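Local coordinates for protein vibralactone Cyclase (Boreostereum vibrans, PDB 6KD0) that probably catalyses the cyclization that forms the fused bicyclic beta-lactone of vibralactone, using an alpha/beta hydrolase fold, at residues 201-213 and 272-286. Sequence-based numbering, arbitrary orientation.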
loop_
_atom_site.group_PDB
_atom_site.type_symbol
_atom_site.label_atom_id
_atom_site.label_comp_id
_atom_site.label_asym_id
_atom_site.label_seq_id
_atom_site.Cartn_x
_atom_site.Cartn_y
_atom_site.Cartn_z
ATOM N N LEU A 201 4.581 -11.713 11.009
ATOM C CA LEU A 201 4.778 -11.261 9.640
ATOM C C LEU A 201 6.151 -11.713 9.164
ATOM O O LEU A 201 7.124 -11.656 9.919
ATOM C CB LEU A 201 4.668 -9.738 9.563
ATOM C CG LEU A 201 3.256 -9.174 9.718
ATOM C CD1 LEU A 201 3.303 -7.641 9.790
ATOM C CD2 LEU A 201 2.378 -9.605 8.545
ATOM N N THR A 202 6.235 -12.183 7.919
ATOM C CA THR A 202 7.524 -12.563 7.354
ATOM C C THR A 202 8.015 -11.598 6.279
ATOM O O THR A 202 9.099 -11.806 5.731
ATOM C CB THR A 202 7.470 -13.986 6.783
ATOM O OG1 THR A 202 6.544 -14.034 5.686
ATOM C CG2 THR A 202 7.002 -14.955 7.850
ATOM N N GLY A 203 7.257 -10.558 5.961
ATOM C CA GLY A 203 7.690 -9.625 4.944
ATOM C C GLY A 203 6.689 -8.503 4.801
ATOM O O GLY A 203 5.535 -8.607 5.231
ATOM N N GLN A 204 7.153 -7.425 4.184
ATOM C CA GLN A 204 6.304 -6.269 3.975
ATOM C C GLN A 204 6.658 -5.572 2.674
ATOM O O GLN A 204 7.832 -5.325 2.398
ATOM C CB GLN A 204 6.432 -5.276 5.127
ATOM C CG GLN A 204 5.670 -3.997 4.872
ATOM C CD GLN A 204 5.401 -3.266 6.153
ATOM O OE1 GLN A 204 6.244 -3.255 7.049
ATOM N NE2 GLN A 204 4.220 -2.670 6.267
ATOM N N LEU A 205 5.640 -5.227 1.891
ATOM C CA LEU A 205 5.811 -4.465 0.662
ATOM C C LEU A 205 4.984 -3.200 0.774
ATOM O O LEU A 205 3.811 -3.266 1.153
ATOM C CB LEU A 205 5.360 -5.269 -0.563
ATOM C CG LEU A 205 5.629 -4.620 -1.929
ATOM C CD1 LEU A 205 5.914 -5.699 -2.964
ATOM C CD2 LEU A 205 4.462 -3.749 -2.393
ATOM N N VAL A 206 5.575 -2.052 0.436
ATOM C CA VAL A 206 4.778 -0.831 0.379
ATOM C C VAL A 206 5.107 -0.058 -0.890
ATOM O O VAL A 206 6.220 -0.123 -1.427
ATOM C CB VAL A 206 4.951 0.068 1.633
ATOM C CG1 VAL A 206 4.505 -0.672 2.886
ATOM C CG2 VAL A 206 6.378 0.532 1.765
ATOM N N GLN A 207 4.118 0.683 -1.374
ATOM C CA GLN A 207 4.292 1.533 -2.544
ATOM C C GLN A 207 4.000 2.966 -2.131
ATOM O O GLN A 207 2.884 3.266 -1.695
ATOM C CB GLN A 207 3.366 1.104 -3.688
ATOM C CG GLN A 207 3.409 -0.389 -4.019
ATOM C CD GLN A 207 2.244 -0.837 -4.895
ATOM O OE1 GLN A 207 1.102 -0.423 -4.686
ATOM N NE2 GLN A 207 2.522 -1.706 -5.869
ATOM N N TYR A 208 5.001 3.842 -2.278
ATOM C CA TYR A 208 4.929 5.294 -2.108
ATOM C C TYR A 208 4.003 5.739 -0.971
ATOM O O TYR A 208 3.086 6.524 -1.215
ATOM C CB TYR A 208 4.524 5.951 -3.452
ATOM C CG TYR A 208 3.423 5.274 -4.279
ATOM C CD1 TYR A 208 2.081 5.458 -3.982
ATOM C CD2 TYR A 208 3.730 4.465 -5.383
ATOM C CE1 TYR A 208 1.073 4.860 -4.728
ATOM C CE2 TYR A 208 2.722 3.850 -6.132
ATOM C CZ TYR A 208 1.398 4.058 -5.804
ATOM O OH TYR A 208 0.365 3.467 -6.516
ATOM N N PRO A 209 4.221 5.294 0.273
ATOM C CA PRO A 209 3.313 5.677 1.402
ATOM C C PRO A 209 3.653 7.039 1.979
ATOM O O PRO A 209 4.824 7.449 1.966
ATOM C CB PRO A 209 3.586 4.582 2.450
ATOM C CG PRO A 209 5.061 4.261 2.220
ATOM C CD PRO A 209 5.210 4.280 0.699
ATOM N N PRO A 210 2.673 7.753 2.542
ATOM C CA PRO A 210 3.009 8.803 3.511
ATOM C C PRO A 210 3.556 8.136 4.762
ATOM O O PRO A 210 3.191 7.005 5.092
ATOM C CB PRO A 210 1.667 9.507 3.781
ATOM C CG PRO A 210 0.610 8.460 3.442
ATOM C CD PRO A 210 1.216 7.510 2.438
ATOM N N THR A 211 4.504 8.810 5.421
ATOM C CA THR A 211 5.126 8.256 6.622
ATOM C C THR A 211 5.108 9.198 7.810
ATOM O O THR A 211 5.345 8.735 8.934
ATOM C CB THR A 211 6.581 7.848 6.351
ATOM O OG1 THR A 211 7.350 9.023 6.063
ATOM C CG2 THR A 211 6.651 6.888 5.169
ATOM N N CYS A 212 4.826 10.483 7.619
ATOM C CA CYS A 212 4.921 11.413 8.732
ATOM C C CYS A 212 4.106 12.653 8.424
ATOM O O CYS A 212 4.222 13.219 7.333
ATOM C CB CYS A 212 6.390 11.795 8.997
ATOM S SG CYS A 212 6.611 12.640 10.563
ATOM N N HIS A 213 3.296 13.072 9.388
ATOM C CA HIS A 213 2.642 14.364 9.306
ATOM C C HIS A 213 3.691 15.472 9.156
ATOM O O HIS A 213 4.707 15.460 9.867
ATOM C CB HIS A 213 1.800 14.588 10.558
ATOM C CG HIS A 213 0.762 15.652 10.402
ATOM N ND1 HIS A 213 1.083 16.978 10.202
ATOM C CD2 HIS A 213 -0.592 15.589 10.425
ATOM C CE1 HIS A 213 -0.030 17.685 10.104
ATOM N NE2 HIS A 213 -1.059 16.867 10.235
ATOM N N PRO A 272 11.339 -7.966 6.667
ATOM C CA PRO A 272 12.054 -7.492 5.483
ATOM C C PRO A 272 11.121 -6.648 4.630
ATOM O O PRO A 272 9.935 -6.945 4.504
ATOM C CB PRO A 272 12.476 -8.781 4.769
ATOM C CG PRO A 272 12.369 -9.865 5.794
ATOM C CD PRO A 272 11.378 -9.430 6.832
ATOM N N LEU A 273 11.659 -5.568 4.074
ATOM C CA LEU A 273 10.860 -4.506 3.482
ATOM C C LEU A 273 11.235 -4.307 2.023
ATOM O O LEU A 273 12.392 -4.007 1.719
ATOM C CB LEU A 273 11.054 -3.201 4.250
ATOM C CG LEU A 273 10.425 -1.965 3.618
ATOM C CD1 LEU A 273 8.908 -2.100 3.562
ATOM C CD2 LEU A 273 10.826 -0.734 4.414
ATOM N N PHE A 274 10.243 -4.411 1.138
ATOM C CA PHE A 274 10.369 -4.086 -0.277
ATOM C C PHE A 274 9.613 -2.782 -0.503
ATOM O O PHE A 274 8.385 -2.736 -0.347
ATOM C CB PHE A 274 9.825 -5.217 -1.153
ATOM C CG PHE A 274 10.099 -5.051 -2.637
ATOM C CD1 PHE A 274 9.240 -4.325 -3.446
ATOM C CD2 PHE A 274 11.188 -5.676 -3.225
ATOM C CE1 PHE A 274 9.486 -4.193 -4.805
ATOM C CE2 PHE A 274 11.445 -5.546 -4.584
ATOM C CZ PHE A 274 10.587 -4.803 -5.377
ATOM N N PHE A 275 10.345 -1.734 -0.873
ATOM C CA PHE A 275 9.831 -0.377 -0.935
ATOM C C PHE A 275 9.833 0.094 -2.381
ATOM O O PHE A 275 10.842 -0.045 -3.083
ATOM C CB PHE A 275 10.689 0.546 -0.064
ATOM C CG PHE A 275 10.020 1.825 0.304
ATOM C CD1 PHE A 275 9.900 2.848 -0.620
ATOM C CD2 PHE A 275 9.510 2.009 1.589
ATOM C CE1 PHE A 275 9.273 4.039 -0.279
ATOM C CE2 PHE A 275 8.886 3.203 1.931
ATOM C CZ PHE A 275 8.772 4.207 0.997
ATOM N N MET A 276 8.705 0.629 -2.837
ATOM C CA MET A 276 8.580 1.102 -4.207
ATOM C C MET A 276 8.247 2.582 -4.180
ATOM O O MET A 276 7.311 2.990 -3.493
ATOM C CB MET A 276 7.500 0.323 -4.956
ATOM C CG MET A 276 7.710 -1.157 -4.881
ATOM S SD MET A 276 6.489 -2.048 -5.837
ATOM C CE MET A 276 7.091 -1.741 -7.498
ATOM N N SER A 277 8.996 3.376 -4.937
ATOM C CA SER A 277 8.884 4.824 -4.906
ATOM C C SER A 277 8.650 5.367 -6.307
ATOM O O SER A 277 9.184 4.839 -7.287
ATOM C CB SER A 277 10.145 5.454 -4.311
ATOM O OG SER A 277 9.985 6.859 -4.093
ATOM N N CYS A 278 7.855 6.428 -6.395
ATOM C CA CYS A 278 7.694 7.186 -7.628
ATOM C C CYS A 278 8.481 8.483 -7.502
ATOM O O CYS A 278 8.431 9.150 -6.459
ATOM C CB CYS A 278 6.220 7.476 -7.917
ATOM S SG CYS A 278 5.289 5.988 -8.320
ATOM N N GLY A 279 9.184 8.856 -8.573
ATOM C CA GLY A 279 10.107 9.975 -8.477
ATOM C C GLY A 279 9.425 11.328 -8.421
ATOM O O GLY A 279 9.909 12.244 -7.758
ATOM N N TRP A 280 8.312 11.487 -9.130
ATOM C CA TRP A 280 7.685 12.796 -9.302
ATOM C C TRP A 280 6.492 12.919 -8.359
ATOM O O TRP A 280 5.337 12.886 -8.773
ATOM C CB TRP A 280 7.262 12.974 -10.755
ATOM C CG TRP A 280 6.906 14.375 -11.169
ATOM C CD1 TRP A 280 6.899 15.506 -10.392
ATOM C CD2 TRP A 280 6.489 14.786 -12.478
ATOM N NE1 TRP A 280 6.512 16.594 -11.146
ATOM C CE2 TRP A 280 6.253 16.176 -12.428
ATOM C CE3 TRP A 280 6.283 14.110 -13.685
ATOM C CZ2 TRP A 280 5.833 16.902 -13.547
ATOM C CZ3 TRP A 280 5.864 14.838 -14.796
ATOM C CH2 TRP A 280 5.647 16.214 -14.714
ATOM N N ASP A 281 6.794 13.087 -7.068
ATOM C CA ASP A 281 5.821 12.811 -6.017
ATOM C C ASP A 281 6.229 13.600 -4.779
ATOM O O ASP A 281 7.364 13.448 -4.307
ATOM C CB ASP A 281 5.787 11.293 -5.757
ATOM C CG ASP A 281 4.747 10.858 -4.729
ATOM O OD1 ASP A 281 4.111 11.704 -4.055
ATOM O OD2 ASP A 281 4.571 9.629 -4.601
ATOM N N PRO A 282 5.361 14.474 -4.254
ATOM C CA PRO A 282 5.714 15.214 -3.024
ATOM C C PRO A 282 5.988 14.313 -1.833
ATOM O O PRO A 282 6.768 14.692 -0.946
ATOM C CB PRO A 282 4.483 16.103 -2.782
ATOM C CG PRO A 282 3.360 15.382 -3.482
ATOM C CD PRO A 282 3.999 14.802 -4.718
ATOM N N LEU A 283 5.381 13.128 -1.782
ATOM C CA LEU A 283 5.606 12.170 -0.697
ATOM C C LEU A 283 6.875 11.342 -0.876
ATOM O O LEU A 283 7.127 10.439 -0.069
ATOM C CB LEU A 283 4.409 11.212 -0.591
ATOM C CG LEU A 283 3.060 11.783 -0.180
ATOM C CD1 LEU A 283 2.012 10.655 -0.008
ATOM C CD2 LEU A 283 3.171 12.611 1.087
ATOM N N ARG A 284 7.668 11.605 -1.921
ATOM C CA ARG A 284 8.807 10.740 -2.206
ATOM C C ARG A 284 9.799 10.718 -1.049
ATOM O O ARG A 284 10.216 9.647 -0.592
ATOM C CB ARG A 284 9.502 11.188 -3.494
ATOM C CG ARG A 284 10.740 10.365 -3.848
ATOM C CD ARG A 284 11.593 11.090 -4.912
ATOM N NE ARG A 284 12.271 12.267 -4.364
ATOM C CZ ARG A 284 12.401 13.435 -4.988
ATOM N NH1 ARG A 284 11.880 13.621 -6.196
ATOM N NH2 ARG A 284 13.058 14.426 -4.400
ATOM N N ASP A 285 10.191 11.894 -0.563
ATOM C CA ASP A 285 11.335 11.943 0.341
ATOM C C ASP A 285 11.004 11.440 1.748
ATOM O O ASP A 285 11.870 10.836 2.390
ATOM C CB ASP A 285 11.925 13.353 0.356
ATOM C CG ASP A 285 12.731 13.657 -0.909
ATOM O OD1 ASP A 285 13.124 12.705 -1.625
ATOM O OD2 ASP A 285 12.947 14.840 -1.209
ATOM N N GLU A 286 9.776 11.623 2.246
ATOM C CA GLU A 286 9.475 11.022 3.546
ATOM C C GLU A 286 9.452 9.502 3.458
ATOM O O GLU A 286 9.789 8.818 4.434
ATOM C CB GLU A 286 8.165 11.567 4.116
ATOM C CG GLU A 286 6.909 11.216 3.337
ATOM C CD GLU A 286 5.718 12.019 3.835
ATOM O OE1 GLU A 286 4.834 11.446 4.519
ATOM O OE2 GLU A 286 5.690 13.237 3.572
HETATM O O HOH W 1 6.678 7.751 0.096
HETATM O O HOH W 2 5.076 14.862 5.401
#
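Glu286 places CG between its own backbone N and carbonyl carbon (chi1 66°) and then runs extended, which carries its carboxylate past Thr211, so that the two side chains pass each other head to tail. OE1 takes two backbone N-H groups. Thr211 N donates to the anti lone pair of Glu286 OE1 (2.8 Å), and Cys212 N approaches the same oxygen from above the carboxylate plane. This double grip pins the loop after strand 203-207 to the start of helix 284-296. A water bridges Pro209 O and Leu283 O, and Leu283 CD1 lies 4.0 Å from Pro210 CB.

Strands 203-207 and 273-278 run parallel, joined by five backbone hydrogen bonds from Gln204 N to Pro272 O through Tyr208 N to Met276 O (2.7 Å). On one face Val206 CG2 meets the Phe275 ring obliquely, 3.5 Å from CD2, while Pro209 CD reaches CZ of that ring at 3.6 Å. On the other, Leu205 CD1 packs 3.6 Å from Phe274 CD1, and Gln207 lies alongside Met276. Further along, Cys278 SG sits obliquely against the Tyr208 ring, 4.6 Å from its centroid.

Asp281 OD1 caps Leu283 N at 3.0 Å. Asp281 OD2 hydrogen-bonds to His311 ND1, consistent with the acid of a Ser177-His311-Asp281 triad.

The pair is buried near one edge of the sheet, between strand 171-176 and the outermost strand 301-307. Helix 178-192 packs on Gln204 and Val206, and helix 321-338 on Gln207, Phe274 and Met276.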